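Local coordinates for protein isomaltodextranase (Arthrobacter globiformis, PDB 5AWO) that hydrolyses (1->6)-alpha-D-glucosidic linkages in polysaccharides such as dextran, releasing successive isomaltose units from the non-reducing chain ends, at residues Trp302-Gly307 with Pro376-Ala381. Numbering follows the deposited sequence.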
loop_
_atom_site.group_PDB
_atom_site.type_symbol
_atom_site.label_atom_id
_atom_site.label_comp_id
_atom_site.label_asym_id
_atom_site.label_seq_id
_atom_site.Cartn_x
_atom_site.Cartn_y
_atom_site.Cartn_z
ATOM N N TRP A 302 -3.313 -10.042 1.157
ATOM C CA TRP A 302 -2.663 -9.072 2.041
ATOM C C TRP A 302 -3.611 -7.940 2.414
ATOM O O TRP A 302 -3.199 -7.019 3.121
ATOM C CB TRP A 302 -1.374 -8.539 1.379
ATOM C CG TRP A 302 -0.233 -9.486 1.534
ATOM C CD1 TRP A 302 0.432 -10.172 0.566
ATOM C CD2 TRP A 302 0.386 -9.845 2.779
ATOM N NE1 TRP A 302 1.428 -10.921 1.125
ATOM C CE2 TRP A 302 1.421 -10.741 2.488
ATOM C CE3 TRP A 302 0.167 -9.470 4.121
ATOM C CZ2 TRP A 302 2.217 -11.310 3.482
ATOM C CZ3 TRP A 302 0.962 -10.000 5.087
ATOM C CH2 TRP A 302 1.981 -10.915 4.785
ATOM N N SER A 303 -4.883 -8.019 2.004
ATOM C CA SER A 303 -5.815 -6.932 2.230
ATOM C C SER A 303 -6.061 -6.589 3.696
ATOM O O SER A 303 -6.388 -5.451 3.994
ATOM C CB SER A 303 -7.151 -7.185 1.524
ATOM O OG SER A 303 -7.818 -8.334 2.001
ATOM N N HIS A 304 -5.924 -7.574 4.575
ATOM C CA HIS A 304 -6.066 -7.325 6.026
ATOM C C HIS A 304 -5.013 -6.336 6.544
ATOM O O HIS A 304 -5.183 -5.754 7.640
ATOM C CB HIS A 304 -6.041 -8.626 6.825
ATOM C CG HIS A 304 -4.777 -9.404 6.676
ATOM N ND1 HIS A 304 -4.444 -10.061 5.509
ATOM C CD2 HIS A 304 -3.746 -9.609 7.530
ATOM C CE1 HIS A 304 -3.265 -10.632 5.651
ATOM N NE2 HIS A 304 -2.810 -10.351 6.863
ATOM N N ARG A 305 -3.927 -6.135 5.788
ATOM C CA ARG A 305 -2.875 -5.176 6.123
ATOM C C ARG A 305 -2.975 -3.830 5.411
ATOM O O ARG A 305 -2.051 -2.999 5.534
ATOM C CB ARG A 305 -1.505 -5.799 5.832
ATOM C CG ARG A 305 -1.148 -6.984 6.726
ATOM C CD ARG A 305 -1.212 -6.589 8.196
ATOM N NE ARG A 305 -0.322 -7.346 9.043
ATOM C CZ ARG A 305 -0.195 -7.146 10.352
ATOM N NH1 ARG A 305 -0.978 -6.257 10.957
ATOM N NH2 ARG A 305 0.697 -7.875 11.023
ATOM N N ASN A 306 -4.058 -3.606 4.664
ATOM C CA ASN A 306 -4.159 -2.369 3.891
ATOM C C ASN A 306 -4.895 -1.262 4.653
ATOM O O ASN A 306 -5.324 -1.467 5.791
ATOM C CB ASN A 306 -4.734 -2.616 2.500
ATOM C CG ASN A 306 -6.240 -2.778 2.471
ATOM O OD1 ASN A 306 -6.962 -2.453 3.414
ATOM N ND2 ASN A 306 -6.746 -3.234 1.322
ATOM N N GLY A 307 -4.974 -0.085 4.055
ATOM C CA GLY A 307 -5.772 1.025 4.584
ATOM C C GLY A 307 -4.988 2.126 5.268
ATOM O O GLY A 307 -3.775 2.063 5.411
ATOM N N PRO A 376 -11.314 -7.002 -0.712
ATOM C CA PRO A 376 -12.143 -8.043 -1.315
ATOM C C PRO A 376 -13.314 -8.307 -0.388
ATOM O O PRO A 376 -13.200 -8.026 0.824
ATOM C CB PRO A 376 -11.211 -9.261 -1.343
ATOM C CG PRO A 376 -10.354 -9.049 -0.119
ATOM C CD PRO A 376 -10.138 -7.564 -0.040
ATOM N N LEU A 377 -14.414 -8.842 -0.892
ATOM C CA LEU A 377 -15.484 -9.214 0.028
ATOM C C LEU A 377 -14.998 -10.338 0.949
ATOM O O LEU A 377 -14.627 -11.400 0.497
ATOM C CB LEU A 377 -16.715 -9.674 -0.740
ATOM C CG LEU A 377 -17.976 -9.920 0.080
ATOM C CD1 LEU A 377 -18.462 -8.639 0.747
ATOM C CD2 LEU A 377 -19.046 -10.517 -0.819
ATOM N N TYR A 378 -15.004 -10.093 2.256
ATOM C CA TYR A 378 -14.635 -11.136 3.212
ATOM C C TYR A 378 -15.777 -12.132 3.372
ATOM O O TYR A 378 -16.942 -11.710 3.456
ATOM C CB TYR A 378 -14.218 -10.537 4.568
ATOM C CG TYR A 378 -12.755 -10.134 4.595
ATOM C CD1 TYR A 378 -12.239 -9.227 3.674
ATOM C CD2 TYR A 378 -11.871 -10.706 5.499
ATOM C CE1 TYR A 378 -10.904 -8.854 3.692
ATOM C CE2 TYR A 378 -10.523 -10.348 5.508
ATOM C CZ TYR A 378 -10.048 -9.430 4.581
ATOM O OH TYR A 378 -8.704 -9.094 4.603
ATOM N N ARG A 379 -15.425 -13.406 3.350
ATOM C CA ARG A 379 -16.356 -14.537 3.427
ATOM C C ARG A 379 -16.171 -15.316 4.741
ATOM O O ARG A 379 -17.100 -15.997 5.198
ATOM C CB ARG A 379 -16.225 -15.423 2.177
ATOM C CG ARG A 379 -16.507 -14.626 0.900
ATOM C CD ARG A 379 -16.626 -15.454 -0.365
ATOM N NE ARG A 379 -15.346 -15.977 -0.845
ATOM C CZ ARG A 379 -15.134 -16.491 -2.050
ATOM N NH1 ARG A 379 -16.119 -16.542 -2.951
ATOM N NH2 ARG A 379 -13.918 -16.917 -2.378
ATOM N N SER A 380 -14.993 -15.225 5.358
ATOM C CA SER A 380 -14.759 -15.808 6.678
ATOM C C SER A 380 -13.555 -15.142 7.322
ATOM O O SER A 380 -12.897 -14.297 6.701
ATOM C CB SER A 380 -14.571 -17.311 6.585
ATOM O OG SER A 380 -13.236 -17.649 6.238
ATOM N N ALA A 381 -13.278 -15.486 8.578
ATOM C CA ALA A 381 -12.150 -14.936 9.320
ATOM C C ALA A 381 -10.814 -15.615 9.032
ATOM O O ALA A 381 -9.765 -15.075 9.381
ATOM C CB ALA A 381 -12.437 -15.023 10.826
#
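Y378 reaches across from the end of strand 375-378 and gives its hydroxyl proton to S303: OH to OG is 2.9 Å, with OG at the edge of the tyrosine ring, near its plane. S303 OG is also hydrogen-bonded to the carbonyl O of T300, three residues earlier in helix 295-302, so two hydrogen bonds hold it, one from the tyrosine and one to the helix. With chi1 at 62°, OG sits between its own backbone N and carbonyl carbon, where it meets Y378 OH.

Non-polar contact comes from P376, two residues before the tyrosine. P376 CD presses on S303 CB at 3.4 Å, tight for two carbons, and lies 3.2 Å from S303 OG. The join is one between domains: residues 302-307 turn through a short 3-10 segment on the way to strand 312-314 of the GH27 TIM barrel, whereas strand 375-378 belongs to the antiparallel sheet of the beta-sandwich domain that follows the barrel.

Y378 OH also sits 3.5 Å from H304 CB and 3.2 Å from H304 N, but the angle is too poor for a hydrogen bond. The H304 ring turns to other partners: NE2 is hydrogen-bonded to D253 and ND1 to R391. Y378 also packs edge-to-face with W483. A phenylalanine in place of Y378 would probably leave S303 OG without the donor that ties it to the neighbouring domain.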